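Local structure of hypothetical protein Atu0492 (Agrobacterium tumefaciens, 2GMY) at residues K39-D53 against I130-H144. The protein is of unknown function but probably serves in antioxidant defence, as AhpD does. Numbering follows the deposited sequence.
Sequences KLRASIINGCAFCVD and INTWNRIAVGFRSQH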
# COMPACT_ATOMS: atom_id res chain seq x y z
N LYS A 39 -16.00 6.04 17.31
CA LYS A 39 -15.44 4.84 17.94
C LYS A 39 -15.61 3.61 17.07
O LYS A 39 -14.67 2.82 16.92
CB LYS A 39 -16.06 4.60 19.30
CG LYS A 39 -15.60 5.60 20.36
CD LYS A 39 -16.38 5.38 21.65
CE LYS A 39 -15.80 6.20 22.76
NZ LYS A 39 -16.24 5.64 24.06
N LEU A 40 -16.79 3.46 16.47
CA LEU A 40 -17.06 2.26 15.67
C LEU A 40 -16.23 2.29 14.40
O LEU A 40 -15.56 1.30 14.06
CB LEU A 40 -18.56 2.15 15.36
CG LEU A 40 -18.98 0.95 14.50
CD1 LEU A 40 -18.51 -0.39 15.10
CD2 LEU A 40 -20.48 0.97 14.33
N ARG A 41 -16.24 3.42 13.71
CA ARG A 41 -15.51 3.48 12.43
C ARG A 41 -14.00 3.29 12.60
O ARG A 41 -13.39 2.47 11.87
CB ARG A 41 -15.80 4.78 11.67
CG ARG A 41 -15.05 4.91 10.34
CD ARG A 41 -15.37 3.79 9.35
NE ARG A 41 -14.47 3.92 8.21
CZ ARG A 41 -14.30 2.99 7.28
NH1 ARG A 41 -14.99 1.84 7.33
NH2 ARG A 41 -13.43 3.21 6.29
N ALA A 42 -13.39 3.98 13.56
CA ALA A 42 -11.95 3.84 13.78
C ALA A 42 -11.60 2.41 14.16
O ALA A 42 -10.59 1.86 13.71
CB ALA A 42 -11.46 4.84 14.84
N SER A 43 -12.45 1.80 15.00
CA SER A 43 -12.22 0.41 15.41
C SER A 43 -12.26 -0.57 14.23
O SER A 43 -11.45 -1.50 14.16
CB SER A 43 -13.23 0.00 16.48
OG SER A 43 -13.06 0.81 17.64
N ILE A 44 -13.18 -0.35 13.29
CA ILE A 44 -13.23 -1.17 12.09
C ILE A 44 -11.92 -1.00 11.30
O ILE A 44 -11.28 -1.99 10.90
CB ILE A 44 -14.45 -0.84 11.24
CG1 ILE A 44 -15.73 -1.29 11.95
CG2 ILE A 44 -14.37 -1.53 9.88
CD1 ILE A 44 -17.01 -0.66 11.39
N ILE A 45 -11.51 0.24 11.07
CA ILE A 45 -10.29 0.48 10.29
C ILE A 45 -9.11 -0.23 10.92
O ILE A 45 -8.28 -0.86 10.23
CB ILE A 45 -9.99 1.99 10.20
CG1 ILE A 45 -11.08 2.68 9.38
CG2 ILE A 45 -8.61 2.23 9.60
CD1 ILE A 45 -11.00 4.19 9.42
N ASN A 46 -9.02 -0.12 12.24
CA ASN A 46 -7.88 -0.66 12.98
C ASN A 46 -7.95 -2.16 13.23
O ASN A 46 -7.03 -2.71 13.83
CB ASN A 46 -7.68 0.09 14.28
CG ASN A 46 -7.11 1.46 14.06
OD1 ASN A 46 -6.37 1.70 13.10
ND2 ASN A 46 -7.46 2.39 14.95
N GLY A 47 -9.03 -2.81 12.80
CA GLY A 47 -9.14 -4.27 12.93
C GLY A 47 -9.42 -4.73 14.36
O GLY A 47 -9.17 -5.90 14.71
N CYS A 48 -9.94 -3.83 15.19
CA CYS A 48 -10.10 -4.13 16.61
C CYS A 48 -11.47 -4.75 16.91
O CYS A 48 -12.46 -4.03 17.12
CB CYS A 48 -9.88 -2.88 17.45
SG CYS A 48 -9.83 -3.30 19.21
N ALA A 49 -11.53 -6.08 16.91
CA ALA A 49 -12.78 -6.80 17.19
C ALA A 49 -13.29 -6.49 18.59
O ALA A 49 -14.50 -6.31 18.80
CB ALA A 49 -12.58 -8.30 17.03
N PHE A 50 -12.37 -6.41 19.56
CA PHE A 50 -12.73 -6.09 20.93
C PHE A 50 -13.55 -4.80 20.98
O PHE A 50 -14.62 -4.75 21.59
CB PHE A 50 -11.49 -5.96 21.81
CG PHE A 50 -11.79 -5.75 23.27
CD1 PHE A 50 -12.13 -6.82 24.09
CD2 PHE A 50 -11.73 -4.47 23.82
CE1 PHE A 50 -12.40 -6.63 25.44
CE2 PHE A 50 -12.00 -4.27 25.18
CZ PHE A 50 -12.34 -5.35 25.98
N CYS A 51 -13.04 -3.75 20.33
CA CYS A 51 -13.73 -2.47 20.35
C CYS A 51 -14.95 -2.45 19.44
O CYS A 51 -15.95 -1.85 19.80
CB CYS A 51 -12.78 -1.31 20.03
SG CYS A 51 -11.50 -1.09 21.32
N VAL A 52 -14.89 -3.10 18.27
CA VAL A 52 -16.07 -3.15 17.40
C VAL A 52 -17.24 -3.79 18.15
O VAL A 52 -18.35 -3.26 18.14
CB VAL A 52 -15.81 -3.87 16.06
CG1 VAL A 52 -17.12 -4.13 15.31
CG2 VAL A 52 -14.84 -3.05 15.20
N ASP A 53 -16.98 -4.90 18.82
CA ASP A 53 -18.04 -5.59 19.56
C ASP A 53 -18.68 -4.64 20.57
O ASP A 53 -19.91 -4.54 20.65
CB ASP A 53 -17.50 -6.81 20.29
CG ASP A 53 -18.60 -7.63 20.95
OD1 ASP A 53 -19.47 -8.13 20.21
OD2 ASP A 53 -18.58 -7.78 22.19
N ILE A 130 -9.86 6.69 20.69
CA ILE A 130 -10.21 5.34 20.24
C ILE A 130 -9.00 4.69 19.59
O ILE A 130 -8.78 3.49 19.73
CB ILE A 130 -11.47 5.31 19.32
CG1 ILE A 130 -11.86 3.86 18.98
CG2 ILE A 130 -11.29 6.20 18.11
CD1 ILE A 130 -12.19 2.98 20.22
N ASN A 131 -8.17 5.49 18.92
CA ASN A 131 -6.97 4.94 18.31
C ASN A 131 -6.01 4.35 19.36
O ASN A 131 -5.29 3.38 19.09
CB ASN A 131 -6.28 5.97 17.42
CG ASN A 131 -6.77 5.88 15.99
OD1 ASN A 131 -6.24 5.10 15.19
ND2 ASN A 131 -7.81 6.64 15.67
N THR A 132 -6.04 4.93 20.57
CA THR A 132 -5.27 4.41 21.69
C THR A 132 -5.89 3.10 22.19
O THR A 132 -5.19 2.09 22.34
CB THR A 132 -5.14 5.46 22.80
OG1 THR A 132 -4.27 6.51 22.33
CG2 THR A 132 -4.53 4.85 24.07
N TRP A 133 -7.20 3.09 22.46
CA TRP A 133 -7.85 1.85 22.90
C TRP A 133 -7.64 0.72 21.88
O TRP A 133 -7.37 -0.42 22.27
CB TRP A 133 -9.35 2.05 23.12
CG TRP A 133 -9.71 2.82 24.34
CD1 TRP A 133 -10.37 4.01 24.40
CD2 TRP A 133 -9.47 2.43 25.71
NE1 TRP A 133 -10.54 4.40 25.71
CE2 TRP A 133 -10.01 3.44 26.53
CE3 TRP A 133 -8.86 1.32 26.31
CZ2 TRP A 133 -9.95 3.38 27.94
CZ3 TRP A 133 -8.80 1.26 27.70
CH2 TRP A 133 -9.33 2.29 28.50
N ASN A 134 -7.78 1.02 20.59
CA ASN A 134 -7.55 -0.01 19.56
C ASN A 134 -6.15 -0.61 19.63
O ASN A 134 -5.96 -1.83 19.46
CB ASN A 134 -7.78 0.56 18.16
CG ASN A 134 -9.23 0.97 17.88
OD1 ASN A 134 -10.20 0.56 18.58
ND2 ASN A 134 -9.40 1.76 16.84
N ARG A 135 -5.15 0.24 19.85
CA ARG A 135 -3.77 -0.23 19.95
C ARG A 135 -3.53 -1.09 21.18
O ARG A 135 -2.81 -2.08 21.12
CB ARG A 135 -2.81 0.97 19.88
CG ARG A 135 -2.74 1.52 18.47
CD ARG A 135 -2.06 2.89 18.33
NE ARG A 135 -1.82 3.13 16.90
CZ ARG A 135 -2.76 3.53 16.04
NH1 ARG A 135 -4.00 3.80 16.46
NH2 ARG A 135 -2.45 3.68 14.76
N ILE A 136 -4.15 -0.70 22.30
CA ILE A 136 -4.08 -1.49 23.52
C ILE A 136 -4.78 -2.83 23.34
O ILE A 136 -4.20 -3.88 23.64
CB ILE A 136 -4.68 -0.71 24.71
CG1 ILE A 136 -3.81 0.51 25.03
CG2 ILE A 136 -4.85 -1.61 25.95
CD1 ILE A 136 -4.49 1.56 25.92
N ALA A 137 -6.00 -2.81 22.83
CA ALA A 137 -6.78 -4.06 22.70
C ALA A 137 -6.18 -5.03 21.68
O ALA A 137 -6.07 -6.23 21.94
CB ALA A 137 -8.21 -3.76 22.38
N VAL A 138 -5.81 -4.52 20.51
CA VAL A 138 -5.20 -5.40 19.52
C VAL A 138 -3.80 -5.81 20.00
O VAL A 138 -3.43 -7.00 19.95
CB VAL A 138 -5.16 -4.75 18.13
CG1 VAL A 138 -4.44 -5.64 17.12
CG2 VAL A 138 -6.58 -4.46 17.65
N GLY A 139 -3.04 -4.84 20.48
CA GLY A 139 -1.71 -5.09 21.02
C GLY A 139 -1.66 -6.18 22.07
O GLY A 139 -0.74 -7.00 22.08
N PHE A 140 -2.67 -6.22 22.95
CA PHE A 140 -2.68 -7.21 24.04
C PHE A 140 -3.66 -8.36 23.79
O PHE A 140 -3.95 -9.15 24.69
CB PHE A 140 -2.92 -6.52 25.39
CG PHE A 140 -1.87 -5.48 25.73
CD1 PHE A 140 -0.55 -5.66 25.33
CD2 PHE A 140 -2.21 -4.33 26.43
CE1 PHE A 140 0.43 -4.69 25.63
CE2 PHE A 140 -1.24 -3.37 26.74
CZ PHE A 140 0.08 -3.56 26.34
N ARG A 141 -4.17 -8.43 22.56
CA ARG A 141 -5.11 -9.48 22.16
C ARG A 141 -6.32 -9.63 23.10
O ARG A 141 -6.72 -10.76 23.43
CB ARG A 141 -4.37 -10.82 21.99
CG ARG A 141 -3.32 -10.84 20.87
CD ARG A 141 -3.96 -10.75 19.49
NE ARG A 141 -3.05 -11.03 18.37
CZ ARG A 141 -2.49 -10.10 17.60
NH1 ARG A 141 -2.71 -8.81 17.84
NH2 ARG A 141 -1.70 -10.45 16.59
N SER A 142 -6.93 -8.51 23.50
CA SER A 142 -8.13 -8.54 24.33
C SER A 142 -9.24 -9.31 23.62
O SER A 142 -9.42 -9.17 22.42
CB SER A 142 -8.59 -7.12 24.67
OG SER A 142 -7.55 -6.40 25.29
N GLN A 143 -9.96 -10.14 24.38
CA GLN A 143 -11.00 -11.02 23.83
C GLN A 143 -12.40 -10.55 24.22
O GLN A 143 -12.71 -10.45 25.41
CB GLN A 143 -10.79 -12.46 24.35
CG GLN A 143 -9.44 -13.07 23.97
CD GLN A 143 -9.31 -13.30 22.47
OE1 GLN A 143 -10.13 -13.99 21.87
NE2 GLN A 143 -8.28 -12.70 21.87
N HIS A 144 -13.25 -10.22 23.24
CA HIS A 144 -14.61 -9.77 23.54
C HIS A 144 -15.50 -10.96 23.93
O HIS A 144 -15.20 -12.09 23.54
CB HIS A 144 -15.24 -8.95 22.39
CG HIS A 144 -15.55 -9.73 21.15
ND1 HIS A 144 -16.68 -10.52 21.02
CD2 HIS A 144 -14.91 -9.81 19.95
CE1 HIS A 144 -16.70 -11.07 19.82
NE2 HIS A 144 -15.65 -10.65 19.15
O HOH W 1 -4.49 3.56 12.68
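Cys51 fits as a knob among Ile130, Trp133, Asn134 and Ala137, while Ile130 reciprocates among Lys39, Ala42, Ser43 and Cys51. Ala42, being small, leaves room for the Ile130 CG2 branch, which meets its CB at 3.5 Å, and helix 39-45 runs beside helix 130-139 at a signed crossing angle of -41°. The two branches of Ile130 go different ways, CG2 to Ala42 and the CG1 arm, anti to the backbone N (chi1 -175°), to Lys39 O and Ser43 OG.

Asn46 comes just before Gly47, and its amide NH2 reaches across to Asn131 OD1 in a nearly straight bond (ND2 to OD1 3.0 Å). The donor stands above the carbonyl plane of Asn131, whereas Arg135 NH1 takes a lone pair in that plane, so two donors grip one oxygen; Asn131 ND2 bonds to Ile127 O. Gly47 closes the helix in a Schellman motif, its positive phi favouring glycine, and Cys48 SG caps the next helix by accepting from Cys51 N (3.4 Å). The pair is a Cys-X-X-Cys motif at a helix N-terminus, consistent with the redox site of AhpD; Cys48 SG and Cys51 SG are 3.5 Å apart, with no disulfide between them. Cys48 SG lies on Ala137 CB at 3.6 Å.

Phe50 and Gln143, partly exposed, mark the looser side, met by irregular chain after the helix. Ser142 CB lies over one face of the Phe50 ring, 3.8 Å from its centroid, with Gln143 C at the edge. Asp53 and His144 are instead buried against a third subunit: Asp53 CB sits over the imidazole face, 3.9 Å from the His144 centroid, its carboxylate stacked at 26°. Lys57 pairs with Asp53, and Ser78 of that third subunit bonds His144 NE2.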